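Local structure of agmatine N-acetyltransferase (Drosophila melanogaster, 7CIW) at residues A[9-14]-A[63-68]; A[27-32]-A[132-137]; A[159-164]-A[211-216]; A[166-171]-A[204-209]. The protein transfers the acetyl group of acetyl-CoA to the primary amine of agmatine, and probably acylates arylalkylamines such as dopamine and serotonin as well. The protein carries 1 engineered substitution. One frame throughout, in Å; residues are numbered along the deposited sequence.

Contact 1: A[9-14]-A[63-68]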
# COMPACT_ATOMS: atom_id res chain seq x y z
N ILE A 9 -4.68 22.41 1.47
CA ILE A 9 -4.37 21.03 1.80
C ILE A 9 -3.05 20.99 2.56
O ILE A 9 -2.06 21.58 2.12
CB ILE A 9 -4.33 20.13 0.56
CG1 ILE A 9 -5.69 20.14 -0.14
CG2 ILE A 9 -3.99 18.70 0.96
CD1 ILE A 9 -5.69 19.48 -1.48
N VAL A 10 -3.05 20.31 3.70
CA VAL A 10 -1.89 20.17 4.56
C VAL A 10 -1.64 18.69 4.74
O VAL A 10 -2.58 17.92 4.93
CB VAL A 10 -2.12 20.83 5.94
CG1 VAL A 10 -0.82 20.84 6.75
CG2 VAL A 10 -2.69 22.22 5.79
N VAL A 11 -0.37 18.29 4.70
CA VAL A 11 0.00 16.91 4.97
C VAL A 11 0.41 16.80 6.44
O VAL A 11 1.19 17.62 6.95
CB VAL A 11 1.13 16.44 4.03
CG1 VAL A 11 1.69 15.10 4.49
CG2 VAL A 11 0.59 16.32 2.62
N ARG A 12 -0.14 15.80 7.13
CA ARG A 12 0.15 15.58 8.54
C ARG A 12 0.47 14.11 8.77
O ARG A 12 0.02 13.23 8.03
CB ARG A 12 -1.02 15.96 9.45
CG ARG A 12 -1.55 17.36 9.25
CD ARG A 12 -0.70 18.38 9.99
NE ARG A 12 -0.66 18.15 11.43
CZ ARG A 12 -1.62 18.52 12.28
NH1 ARG A 12 -2.70 19.14 11.83
NH2 ARG A 12 -1.49 18.27 13.58
N GLN A 13 1.22 13.85 9.83
CA GLN A 13 1.44 12.48 10.27
C GLN A 13 0.23 11.99 11.05
O GLN A 13 -0.33 12.72 11.87
CB GLN A 13 2.70 12.42 11.14
CG GLN A 13 3.13 11.04 11.58
CD GLN A 13 4.33 11.12 12.50
OE1 GLN A 13 4.20 11.51 13.66
NE2 GLN A 13 5.50 10.78 11.98
N VAL A 14 -0.17 10.75 10.78
CA VAL A 14 -1.25 10.14 11.55
C VAL A 14 -0.74 9.82 12.95
O VAL A 14 0.28 9.13 13.11
CB VAL A 14 -1.77 8.87 10.86
CG1 VAL A 14 -2.90 8.24 11.66
CG2 VAL A 14 -2.22 9.19 9.45
N PHE A 63 0.69 8.99 6.69
CA PHE A 63 0.43 10.41 6.49
C PHE A 63 -0.93 10.63 5.84
O PHE A 63 -1.40 9.80 5.07
CB PHE A 63 1.53 11.07 5.64
CG PHE A 63 2.90 10.93 6.24
CD1 PHE A 63 3.38 11.89 7.12
CD2 PHE A 63 3.69 9.84 5.94
CE1 PHE A 63 4.64 11.76 7.68
CE2 PHE A 63 4.95 9.71 6.49
CZ PHE A 63 5.42 10.66 7.37
N VAL A 64 -1.54 11.77 6.15
CA VAL A 64 -2.80 12.16 5.53
C VAL A 64 -2.70 13.58 5.00
O VAL A 64 -1.95 14.42 5.52
CB VAL A 64 -3.99 12.05 6.51
CG1 VAL A 64 -4.26 10.58 6.83
CG2 VAL A 64 -3.74 12.86 7.79
N ALA A 65 -3.48 13.85 3.96
CA ALA A 65 -3.72 15.21 3.49
C ALA A 65 -5.07 15.69 4.04
O ALA A 65 -6.07 14.97 3.93
CB ALA A 65 -3.71 15.28 1.96
N LEU A 66 -5.07 16.87 4.64
CA LEU A 66 -6.21 17.45 5.33
C LEU A 66 -6.70 18.68 4.58
O LEU A 66 -5.89 19.49 4.12
CB LEU A 66 -5.85 17.87 6.76
CG LEU A 66 -5.51 16.84 7.82
CD1 LEU A 66 -5.17 17.56 9.13
CD2 LEU A 66 -6.69 15.91 7.99
N HIS A 67 -8.02 18.82 4.50
CA HIS A 67 -8.67 20.01 3.96
C HIS A 67 -9.87 20.28 4.85
O HIS A 67 -10.80 19.48 4.88
CB HIS A 67 -9.07 19.79 2.50
CG HIS A 67 -9.97 20.86 1.95
ND1 HIS A 67 -9.50 22.11 1.61
CD2 HIS A 67 -11.30 20.87 1.71
CE1 HIS A 67 -10.50 22.84 1.17
NE2 HIS A 67 -11.61 22.12 1.22
N GLU A 68 -9.83 21.39 5.59
CA GLU A 68 -10.89 21.75 6.55
C GLU A 68 -11.09 20.66 7.60
O GLU A 68 -12.21 20.37 8.00
CB GLU A 68 -12.20 22.05 5.83
CG GLU A 68 -12.10 23.10 4.74
CD GLU A 68 -13.44 23.73 4.42
OE1 GLU A 68 -13.46 24.75 3.69
OE2 GLU A 68 -14.47 23.22 4.90

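Contact 2: A[27-32]-A[132-137]. With COA (coenzyme A), chain B; G0R (N-(4-carbamimidamidobutyl)ethanamide), chain C.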
# COMPACT_ATOMS: atom_id res chain seq x y z
N LEU A 27 -12.00 3.34 4.33
CA LEU A 27 -13.20 2.58 3.97
C LEU A 27 -14.04 3.30 2.93
O LEU A 27 -14.77 2.65 2.17
CB LEU A 27 -14.03 2.30 5.23
CG LEU A 27 -13.32 1.32 6.16
CD1 LEU A 27 -13.95 1.31 7.54
CD2 LEU A 27 -13.34 -0.09 5.54
N ALA A 28 -13.96 4.63 2.86
CA ALA A 28 -14.78 5.37 1.92
C ALA A 28 -14.16 5.46 0.52
O ALA A 28 -14.87 5.36 -0.48
CB ALA A 28 -15.03 6.79 2.44
N HIS A 29 -12.83 5.65 0.43
CA HIS A 29 -12.21 6.05 -0.82
C HIS A 29 -10.98 5.25 -1.21
O HIS A 29 -10.43 5.48 -2.29
CB HIS A 29 -11.85 7.54 -0.78
CG HIS A 29 -13.04 8.43 -0.64
ND1 HIS A 29 -14.12 8.36 -1.49
CD2 HIS A 29 -13.33 9.40 0.26
CE1 HIS A 29 -15.02 9.26 -1.13
NE2 HIS A 29 -14.57 9.90 -0.07
N TYR A 30 -10.52 4.33 -0.36
CA TYR A 30 -9.42 3.46 -0.71
C TYR A 30 -9.91 2.04 -0.97
O TYR A 30 -9.82 1.54 -2.09
CB TYR A 30 -8.37 3.45 0.41
CG TYR A 30 -7.29 2.40 0.21
CD1 TYR A 30 -6.30 2.58 -0.75
CD2 TYR A 30 -7.26 1.25 0.99
CE1 TYR A 30 -5.31 1.62 -0.94
CE2 TYR A 30 -6.28 0.29 0.81
CZ TYR A 30 -5.31 0.48 -0.16
OH TYR A 30 -4.33 -0.47 -0.34
N TYR A 31 -10.47 1.40 0.05
CA TYR A 31 -10.87 0.00 -0.06
C TYR A 31 -11.89 -0.29 -1.16
O TYR A 31 -11.75 -1.34 -1.81
CB TYR A 31 -11.41 -0.46 1.28
CG TYR A 31 -10.39 -0.86 2.32
CD1 TYR A 31 -9.56 -1.96 2.14
CD2 TYR A 31 -10.30 -0.17 3.53
CE1 TYR A 31 -8.65 -2.36 3.12
CE2 TYR A 31 -9.41 -0.56 4.52
CZ TYR A 31 -8.59 -1.66 4.31
OH TYR A 31 -7.72 -2.05 5.30
N PRO A 32 -12.92 0.53 -1.41
CA PRO A 32 -13.91 0.15 -2.43
C PRO A 32 -13.33 0.04 -3.84
O PRO A 32 -13.87 -0.72 -4.64
CB PRO A 32 -14.97 1.26 -2.34
CG PRO A 32 -14.83 1.76 -0.93
CD PRO A 32 -13.36 1.72 -0.66
N GLY A 132 -4.39 6.15 -1.10
CA GLY A 132 -5.71 6.49 -1.64
C GLY A 132 -5.94 7.98 -1.62
O GLY A 132 -5.44 8.69 -0.74
N VAL A 133 -6.70 8.46 -2.60
CA VAL A 133 -7.06 9.87 -2.75
C VAL A 133 -8.57 9.95 -2.98
O VAL A 133 -9.11 9.16 -3.76
CB VAL A 133 -6.31 10.54 -3.91
CG1 VAL A 133 -6.78 11.97 -4.10
CG2 VAL A 133 -4.80 10.53 -3.65
N ASP A 134 -9.23 10.87 -2.28
CA ASP A 134 -10.64 11.17 -2.50
C ASP A 134 -10.88 11.42 -3.99
O ASP A 134 -10.14 12.21 -4.60
CB ASP A 134 -11.03 12.39 -1.67
CG ASP A 134 -12.53 12.71 -1.68
OD1 ASP A 134 -13.17 12.71 -2.74
OD2 ASP A 134 -13.05 13.02 -0.59
N PRO A 135 -11.87 10.78 -4.60
CA PRO A 135 -12.12 10.99 -6.04
C PRO A 135 -12.25 12.45 -6.42
O PRO A 135 -11.84 12.83 -7.52
CB PRO A 135 -13.43 10.22 -6.27
CG PRO A 135 -13.42 9.17 -5.21
CD PRO A 135 -12.81 9.82 -4.01
N GLN A 136 -12.78 13.29 -5.53
CA GLN A 136 -12.93 14.71 -5.84
C GLN A 136 -11.60 15.44 -5.89
O GLN A 136 -11.54 16.57 -6.39
CB GLN A 136 -13.83 15.37 -4.80
CG GLN A 136 -15.30 15.04 -4.99
CD GLN A 136 -16.20 15.91 -4.14
OE1 GLN A 136 -15.98 16.07 -2.94
NE2 GLN A 136 -17.22 16.48 -4.77
N LEU A 137 -10.52 14.85 -5.37
CA LEU A 137 -9.21 15.48 -5.38
C LEU A 137 -8.22 14.73 -6.27
O LEU A 137 -7.02 15.03 -6.22
CB LEU A 137 -8.66 15.58 -3.96
CG LEU A 137 -9.11 16.67 -2.98
CD1 LEU A 137 -8.80 18.06 -3.53
CD2 LEU A 137 -10.59 16.55 -2.63
N1A COA B . -9.68 6.29 -11.87
C2A COA B . -9.67 6.98 -13.05
N3A COA B . -8.69 7.91 -13.30
C4A COA B . -7.74 8.16 -12.39
C5A COA B . -7.76 7.49 -11.23
C6A COA B . -8.73 6.55 -10.99
N6A COA B . -9.16 5.58 -9.89
N7A COA B . -6.71 7.89 -10.46
C8A COA B . -6.04 8.83 -11.14
N9A COA B . -6.66 8.98 -12.32
C1B COA B . -6.48 9.79 -13.37
C2B COA B . -6.60 11.24 -12.84
O2B COA B . -8.00 11.69 -12.75
C3B COA B . -5.82 11.99 -13.65
O3B COA B . -6.37 12.22 -14.98
P3B COA B . -7.27 13.57 -15.37
O7A COA B . -6.82 14.76 -14.55
O8A COA B . -7.17 13.82 -16.88
O9A COA B . -8.70 13.21 -15.02
C4B COA B . -4.55 11.01 -13.98
O4B COA B . -4.98 9.76 -13.85
C5B COA B . -3.37 11.30 -13.08
O5B COA B . -3.86 11.49 -11.76
P1A COA B . -2.85 11.33 -10.44
O1A COA B . -1.53 10.63 -10.77
O2A COA B . -2.66 12.69 -9.79
O3A COA B . -3.68 10.32 -9.44
P2A COA B . -3.99 10.55 -7.84
O4A COA B . -4.95 11.69 -7.65
O5A COA B . -2.69 10.72 -7.09
O6A COA B . -4.74 9.13 -7.49
CBP COA B . -4.63 6.94 -6.72
CCP COA B . -4.04 7.94 -7.69
CDP COA B . -4.19 7.38 -5.28
CEP COA B . -4.09 5.54 -7.03
CAP COA B . -6.14 6.94 -6.90
OAP COA B . -6.44 6.41 -8.17
C9P COA B . -6.90 6.11 -5.85
O9P COA B . -7.09 6.49 -4.74
N8P COA B . -7.43 4.82 -6.26
C7P COA B . -8.22 3.98 -5.35
C6P COA B . -7.37 3.18 -4.27
C5P COA B . -6.25 2.50 -5.03
O5P COA B . -6.46 1.78 -5.97
N4P COA B . -4.87 2.79 -4.54
C3P COA B . -3.66 2.28 -5.16
C2P COA B . -3.51 0.76 -5.03
S1P COA B . -1.82 0.53 -5.67
C10 G0R C . -5.17 -4.48 1.71
N12 G0R C . -6.50 -4.82 1.22
C1 G0R C . -0.12 1.08 -2.24
C2 G0R C . -1.31 0.13 -2.23
C5 G0R C . -2.20 -2.22 -2.53
C6 G0R C . -2.19 -3.08 -1.27
C7 G0R C . -3.21 -4.22 -1.32
C8 G0R C . -4.48 -4.02 -0.49
N4 G0R C . -1.10 -1.27 -2.53
N9 G0R C . -4.25 -4.12 0.93
N11 G0R C . -4.89 -4.55 3.12
O3 G0R C . -2.39 0.53 -1.97

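Contact 3: A[159-164]-A[211-216]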
# COMPACT_ATOMS: atom_id res chain seq x y z
N HIS A 159 16.47 4.15 5.79
CA HIS A 159 16.17 3.19 4.74
C HIS A 159 16.85 3.60 3.44
O HIS A 159 16.96 4.79 3.13
CB HIS A 159 14.67 3.06 4.51
CG HIS A 159 13.94 2.48 5.68
ND1 HIS A 159 14.05 1.15 6.04
CD2 HIS A 159 13.11 3.04 6.58
CE1 HIS A 159 13.32 0.92 7.11
NE2 HIS A 159 12.73 2.05 7.46
N GLN A 160 17.31 2.61 2.69
CA GLN A 160 17.93 2.86 1.40
C GLN A 160 17.00 2.56 0.23
O GLN A 160 17.39 2.73 -0.93
CB GLN A 160 19.21 2.03 1.27
CG GLN A 160 20.26 2.41 2.33
CD GLN A 160 21.36 1.38 2.45
OE1 GLN A 160 21.90 0.93 1.45
NE2 GLN A 160 21.69 1.00 3.68
N LEU A 161 15.77 2.16 0.51
CA LEU A 161 14.87 1.70 -0.53
C LEU A 161 13.44 1.92 -0.07
O LEU A 161 13.15 1.78 1.12
CB LEU A 161 15.10 0.22 -0.84
CG LEU A 161 14.50 -0.31 -2.15
CD1 LEU A 161 15.29 0.21 -3.35
CD2 LEU A 161 14.47 -1.85 -2.14
N VAL A 162 12.58 2.30 -1.01
CA VAL A 162 11.12 2.30 -0.84
C VAL A 162 10.56 1.31 -1.84
O VAL A 162 11.02 1.26 -2.98
CB VAL A 162 10.50 3.70 -1.07
CG1 VAL A 162 8.97 3.66 -0.96
CG2 VAL A 162 11.09 4.72 -0.11
N SER A 163 9.57 0.52 -1.42
CA SER A 163 8.90 -0.41 -2.33
C SER A 163 7.39 -0.22 -2.24
O SER A 163 6.87 0.26 -1.23
CB SER A 163 9.26 -1.87 -2.03
OG SER A 163 8.95 -2.21 -0.68
N VAL A 164 6.69 -0.62 -3.31
CA VAL A 164 5.24 -0.48 -3.34
C VAL A 164 4.65 -1.45 -4.35
O VAL A 164 5.18 -1.59 -5.46
CB VAL A 164 4.84 0.99 -3.64
CG1 VAL A 164 5.44 1.47 -4.98
CG2 VAL A 164 3.32 1.17 -3.62
N THR A 211 5.21 -4.31 -8.97
CA THR A 211 5.97 -3.84 -7.82
C THR A 211 7.08 -2.91 -8.29
O THR A 211 7.86 -3.26 -9.18
CB THR A 211 6.55 -5.02 -7.05
OG1 THR A 211 5.47 -5.83 -6.58
CG2 THR A 211 7.36 -4.53 -5.84
N PHE A 212 7.15 -1.73 -7.67
CA PHE A 212 8.14 -0.71 -7.99
C PHE A 212 8.98 -0.40 -6.76
O PHE A 212 8.50 -0.52 -5.62
CB PHE A 212 7.47 0.58 -8.46
CG PHE A 212 6.82 0.50 -9.81
CD1 PHE A 212 5.55 -0.04 -9.97
CD2 PHE A 212 7.47 1.03 -10.92
CE1 PHE A 212 4.95 -0.07 -11.22
CE2 PHE A 212 6.88 0.99 -12.17
CZ PHE A 212 5.62 0.44 -12.32
N VAL A 213 10.22 0.01 -6.99
CA VAL A 213 11.10 0.48 -5.92
C VAL A 213 11.70 1.82 -6.29
O VAL A 213 11.83 2.19 -7.46
CB VAL A 213 12.23 -0.53 -5.59
CG1 VAL A 213 11.65 -1.88 -5.24
CG2 VAL A 213 13.18 -0.64 -6.77
N LEU A 214 12.09 2.56 -5.25
CA LEU A 214 12.82 3.80 -5.38
C LEU A 214 14.06 3.72 -4.50
O LEU A 214 13.96 3.41 -3.31
CB LEU A 214 11.97 5.00 -4.96
CG LEU A 214 12.68 6.35 -5.05
CD1 LEU A 214 12.81 6.79 -6.52
CD2 LEU A 214 11.95 7.40 -4.22
N HIS A 215 15.23 3.98 -5.08
CA HIS A 215 16.46 3.95 -4.30
C HIS A 215 16.66 5.30 -3.62
O HIS A 215 16.62 6.34 -4.28
CB HIS A 215 17.65 3.61 -5.20
CG HIS A 215 17.54 2.26 -5.84
ND1 HIS A 215 18.09 1.13 -5.28
CD2 HIS A 215 16.90 1.86 -6.96
CE1 HIS A 215 17.81 0.09 -6.03
NE2 HIS A 215 17.09 0.50 -7.06
N LEU A 216 16.87 5.26 -2.30
CA LEU A 216 17.06 6.47 -1.50
C LEU A 216 18.53 6.77 -1.28
O LEU A 216 19.35 5.86 -1.28
CB LEU A 216 16.38 6.32 -0.14
CG LEU A 216 14.87 6.12 -0.21
CD1 LEU A 216 14.30 6.06 1.20
CD2 LEU A 216 14.21 7.23 -1.02
OXT LEU A 216 18.89 7.94 -1.08
O HOH W 1 19.22 1.36 -2.89
O HOH W 2 20.24 3.66 -2.46

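Contact 4: A[166-171]-A[204-209]. Engineered in segment 166-171: Ala171 (natural residue Ser). With COA (coenzyme A), chain B.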
# COMPACT_ATOMS: atom_id res chain seq x y z
N CYS A 166 1.94 -1.89 -6.77
CA CYS A 166 0.89 -1.17 -7.48
C CYS A 166 -0.09 -2.18 -8.07
O CYS A 166 0.07 -2.69 -9.18
CB CYS A 166 1.50 -0.28 -8.55
SG CYS A 166 2.53 1.05 -7.87
N THR A 167 -1.10 -2.50 -7.27
CA THR A 167 -2.20 -3.33 -7.73
C THR A 167 -3.06 -2.59 -8.75
O THR A 167 -3.78 -3.23 -9.52
CB THR A 167 -3.03 -3.78 -6.53
OG1 THR A 167 -3.50 -2.61 -5.84
CG2 THR A 167 -2.16 -4.58 -5.56
N SER A 168 -2.98 -1.27 -8.77
CA SER A 168 -3.75 -0.40 -9.64
C SER A 168 -2.83 0.24 -10.67
O SER A 168 -1.74 0.71 -10.32
CB SER A 168 -4.44 0.69 -8.81
OG SER A 168 -4.83 1.79 -9.62
N VAL A 169 -3.26 0.27 -11.94
CA VAL A 169 -2.42 0.89 -12.97
C VAL A 169 -2.28 2.38 -12.77
O VAL A 169 -1.29 2.96 -13.23
CB VAL A 169 -2.98 0.63 -14.39
CG1 VAL A 169 -3.15 -0.85 -14.64
CG2 VAL A 169 -4.28 1.39 -14.61
N TYR A 170 -3.23 3.03 -12.10
CA TYR A 170 -3.06 4.46 -11.82
C TYR A 170 -1.92 4.69 -10.83
O TYR A 170 -1.20 5.69 -10.93
CB TYR A 170 -4.37 5.04 -11.28
CG TYR A 170 -5.53 4.74 -12.19
CD1 TYR A 170 -5.52 5.19 -13.51
CD2 TYR A 170 -6.61 4.00 -11.76
CE1 TYR A 170 -6.55 4.91 -14.36
CE2 TYR A 170 -7.66 3.71 -12.62
CZ TYR A 170 -7.61 4.18 -13.92
OH TYR A 170 -8.65 3.91 -14.79
N ALA A 171 -1.76 3.80 -9.87
CA ALA A 171 -0.63 3.93 -8.96
C ALA A 171 0.67 3.62 -9.67
O ALA A 171 1.68 4.29 -9.45
CB ALA A 171 -0.82 3.03 -7.74
N PRO A 204 -11.02 -4.41 -14.73
CA PRO A 204 -10.12 -3.74 -15.67
C PRO A 204 -10.16 -2.24 -15.45
O PRO A 204 -11.18 -1.69 -14.98
CB PRO A 204 -10.68 -4.13 -17.04
CG PRO A 204 -11.27 -5.49 -16.81
CD PRO A 204 -11.87 -5.41 -15.41
N PRO A 205 -9.07 -1.52 -15.77
CA PRO A 205 -7.88 -1.94 -16.51
C PRO A 205 -6.79 -2.61 -15.67
O PRO A 205 -5.68 -2.80 -16.17
CB PRO A 205 -7.36 -0.61 -17.07
CG PRO A 205 -7.73 0.39 -15.98
CD PRO A 205 -9.00 -0.11 -15.34
N HIS A 206 -7.09 -2.98 -14.43
CA HIS A 206 -6.08 -3.51 -13.52
C HIS A 206 -5.88 -4.99 -13.79
O HIS A 206 -6.60 -5.84 -13.27
CB HIS A 206 -6.49 -3.26 -12.08
CG HIS A 206 -6.97 -1.86 -11.85
ND1 HIS A 206 -6.16 -0.76 -11.99
CD2 HIS A 206 -8.20 -1.39 -11.52
CE1 HIS A 206 -6.85 0.33 -11.75
NE2 HIS A 206 -8.09 -0.02 -11.46
N GLU A 207 -4.89 -5.30 -14.62
CA GLU A 207 -4.62 -6.66 -15.03
C GLU A 207 -3.51 -7.34 -14.24
O GLU A 207 -3.37 -8.56 -14.35
CB GLU A 207 -4.23 -6.71 -16.51
CG GLU A 207 -5.22 -6.09 -17.45
CD GLU A 207 -4.70 -6.07 -18.87
OE1 GLU A 207 -4.32 -7.15 -19.38
OE2 GLU A 207 -4.64 -4.98 -19.47
N SER A 208 -2.72 -6.60 -13.48
CA SER A 208 -1.55 -7.17 -12.81
C SER A 208 -1.21 -6.35 -11.58
O SER A 208 -1.62 -5.19 -11.46
CB SER A 208 -0.35 -7.20 -13.74
OG SER A 208 -0.01 -5.86 -14.10
N VAL A 209 -0.45 -6.95 -10.67
CA VAL A 209 0.21 -6.20 -9.61
C VAL A 209 1.65 -5.96 -10.05
O VAL A 209 2.38 -6.90 -10.38
CB VAL A 209 0.12 -6.92 -8.25
CG1 VAL A 209 0.51 -8.39 -8.34
CG2 VAL A 209 0.95 -6.18 -7.16
N1A COA B . -9.68 6.29 -11.87
C2A COA B . -9.67 6.98 -13.05
N3A COA B . -8.69 7.91 -13.30
C4A COA B . -7.74 8.16 -12.39
C5A COA B . -7.76 7.49 -11.23
C6A COA B . -8.73 6.55 -10.99
N6A COA B . -9.16 5.58 -9.89
N7A COA B . -6.71 7.89 -10.46
C8A COA B . -6.04 8.83 -11.14
N9A COA B . -6.66 8.98 -12.32
C1B COA B . -6.48 9.79 -13.37
C2B COA B . -6.60 11.24 -12.84
O2B COA B . -8.00 11.69 -12.75
C3B COA B . -5.82 11.99 -13.65
O3B COA B . -6.37 12.22 -14.98
P3B COA B . -7.27 13.57 -15.37
O7A COA B . -6.82 14.76 -14.55
O8A COA B . -7.17 13.82 -16.88
O9A COA B . -8.70 13.21 -15.02
C4B COA B . -4.55 11.01 -13.98
O4B COA B . -4.98 9.76 -13.85
C5B COA B . -3.37 11.30 -13.08
O5B COA B . -3.86 11.49 -11.76
P1A COA B . -2.85 11.33 -10.44
O1A COA B . -1.53 10.63 -10.77
O2A COA B . -2.66 12.69 -9.79
O3A COA B . -3.68 10.32 -9.44
P2A COA B . -3.99 10.55 -7.84
O4A COA B . -4.95 11.69 -7.65
O5A COA B . -2.69 10.72 -7.09
O6A COA B . -4.74 9.13 -7.49
CBP COA B . -4.63 6.94 -6.72
CCP COA B . -4.04 7.94 -7.69
CDP COA B . -4.19 7.38 -5.28
CEP COA B . -4.09 5.54 -7.03
CAP COA B . -6.14 6.94 -6.90
OAP COA B . -6.44 6.41 -8.17
C9P COA B . -6.90 6.11 -5.85
O9P COA B . -7.09 6.49 -4.74
N8P COA B . -7.43 4.82 -6.26
C7P COA B . -8.22 3.98 -5.35
C6P COA B . -7.37 3.18 -4.27
C5P COA B . -6.25 2.50 -5.03
O5P COA B . -6.46 1.78 -5.97
N4P COA B . -4.87 2.79 -4.54
C3P COA B . -3.66 2.28 -5.16
C2P COA B . -3.51 0.76 -5.03
S1P COA B . -1.82 0.53 -5.67
O HOH W 3 -0.81 -2.31 -11.80

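Contact 1: A[9-14]-A[63-68]
Ile9 and Ala65 meet on the close-packed face of this strand pair, where Ile9 CG2 lies 3.6 Å from Ala65 CB; that branch stands anti to the backbone N (chi1 -60° for CG1), which brings it down on the small alanine. Val11 CG1 leans on Phe63 CB at 4.2 Å, and Gln13 CA lies beside Phe63 CD1. Beta-branched and aromatic residues suit this face, because helix 142-156 packs on Val11 and Phe63. At its partly exposed margin Gln13 NE2 is hydrogen-bonded to Gly60 O. Strands 10-13 and 62-67 are antiparallel neighbours in the mixed, twisted sheet of the GNAT fold. Val10 with Leu66 and Arg12 with Val64 form the hydrogen-bonded pairs, and the bond from Leu66 N to Val10 O measures 2.7 Å. These four residues share the other face, which is buried at one end, where Val14 CG2 sits 3.6 Å from Val64 CG1 and the two side chains cross at about a right angle. It is looser where Val10, Arg12 and Leu66 are partly exposed. Here Arg12 folds back, bent at chi2 and chi3, and lays its aliphatic CG 3.6 Å from Leu66 CD1, while NE makes a weak hydrogen bond to Met1 O.

Contact 2: A[27-32]-A[132-137]
The backbone in the C-terminal part of helix 19-30 runs up to the end of strand 125-133, with the CA atoms of Tyr30 and Gly132 4.9 Å apart and no hydrogen bond joining the two segments. In the GNAT fold this strand end, with the turn after it, is where coenzyme A docks: Val133 N donates to pantetheine O9P at 2.9 Å, so that the pantetheine bonds to the backbone like a short extra strand, where strands 125-133 and 161-166 splay apart as in other GNAT enzymes. Gly132 suits its place because a CB there would point at the helix and come tight against Tyr30 CB; with none, Tyr30 CD1 settles 4.1 Å from Gly132 CA. With CG anti to the backbone N (chi1 172°), the Tyr30 ring reaches into the active site, passes beside COA C6P, and meets the acetyl oxygen of acetylagmatine at its edge. Farther out, His29 lies side by side with Asp134, whose CG sits over one ring face, the ring and carboxylate planes 33° apart. His29 NE2 is 3.5 Å from Asp134 OD2, without a hydrogen bond; that oxygen is held instead by a salt bridge to Arg70. Asp134 OD1 takes Gln136 N in an Asx turn, and Pro135 begins the 3-10 turn, its CD 3.2 Å from His29 ND1. At the substrate, Tyr30 OH donates to G0R O3 over 2.7 Å.

Contact 3: A[159-164]-A[211-216]
Leu161 reaches across to His215 and sets CD1 over one face of the imidazole, 3.8 Å from the ring centroid and 21° off its normal, a CH-pi contact. With CG anti to the backbone N (chi1 -164°), the same methyl also lies 3.9 Å from Val213 CB, and a flexible leucine suits a place where one branch must fit both a ring and a branched neighbour. On the other face of the sheet Val162 CG2 meets Leu216 CD1 at 3.7 Å, and Val164 CG1 touches Phe212 CB, the two side chains crossing at a slant. Backbone bonds hold these side chains in register: Val162 with Leu214 and Val164 with Phe212 are the hydrogen-bonded pairs of antiparallel strands 161-166 and 208-215, in the part of the GNAT sheet that follows the cofactor-binding strand 125-133. Leu216 N extends the ladder to Gln160 O over 2.9 Å, but arrives from above the carbonyl plane, 60° out of it. That oxygen also accepts a water 3.0 Å away, which in turn lies in the plane of the His215 ring at ND1. A second water donates to Leu216 O of the terminal carboxylate. Leu161 N, by contrast, is buried without a polar partner. In the outer shell, Phe120 packs edge-to-face with His215, Ser163 OG is bound to His127, and Thr211 OG1 to Asp165. Helix 169-177 packs on the Phe212 side chain, and Val164 touches the acetylagmatine.

Contact 4: A[166-171]-A[204-209]
Pro205, which follows a cis peptide bond, opens the contact by setting its CG 3.8 Å from Val169 CG2 and the same distance from Tyr170 OH; a rigid, apolar ring suits this partly exposed position. Next comes His206, whose imidazole turns in toward the start of helix 169-177. With CG anti to the carbonyl carbon (chi1 -46°), the ring brings ND1 to Val169 N, which donates over 3.1 Å almost in the ring plane, at an N-H...N angle of 160°. A histidine nitrogen thus satisfies one of the amides that the first turn of a helix leaves without a backbone acceptor. Ser168, the N-cap, serves another: its OG accepts weakly from Tyr170 N and also lies 3.3 Å from His206 CE1. Tyr170 CE2 lies near the plane of the imidazole, 3.6 Å from His206 CE1, with the ring planes at 84°; the rings form no regular stack. Strand 208-215 begins at Ser208, whose carbonyl O shares a water with Cys166 O. At Val209, CG2 touches Thr167 CG2, while Thr167 OG1 is bound to Glu34. Tyr170 has Val169 CG2 over one ring face and the adenine of coenzyme A over the other, with Tyr170 CE2 3.4 Å from COA N1A. Ala171, an engineered substitution, places CB against the thiol sulfur S1P. Together the capped helix start, the Tyr170 ring and Thr167 form one wall of the coenzyme A site of this GNAT acetyltransferase.

Overall arrangement
All four contacts reach one mixed sheet. Contact 1 joins strands 10-13 and 62-67 near one end; contact 3 pairs strands 161-166 and 208-215 toward the other, with centres about 23 Å apart. Contact 2 ties helix 19-30 to strand 125-133, the neighbour of 161-166, and touches contact 1 where Ile9 packs on Leu137. Contacts 3 and 4 share strand 208-215 and meet at Phe212 and Cys166; both segments of contact 4 fall between those of contact 3. Along the chain, contacts 1 and 2 alternate their segments, and both close before the other two open. Contacts 2 and 4, about 16 Å apart between centres, both touch coenzyme A, so distant parts of the sequence build one cofactor site.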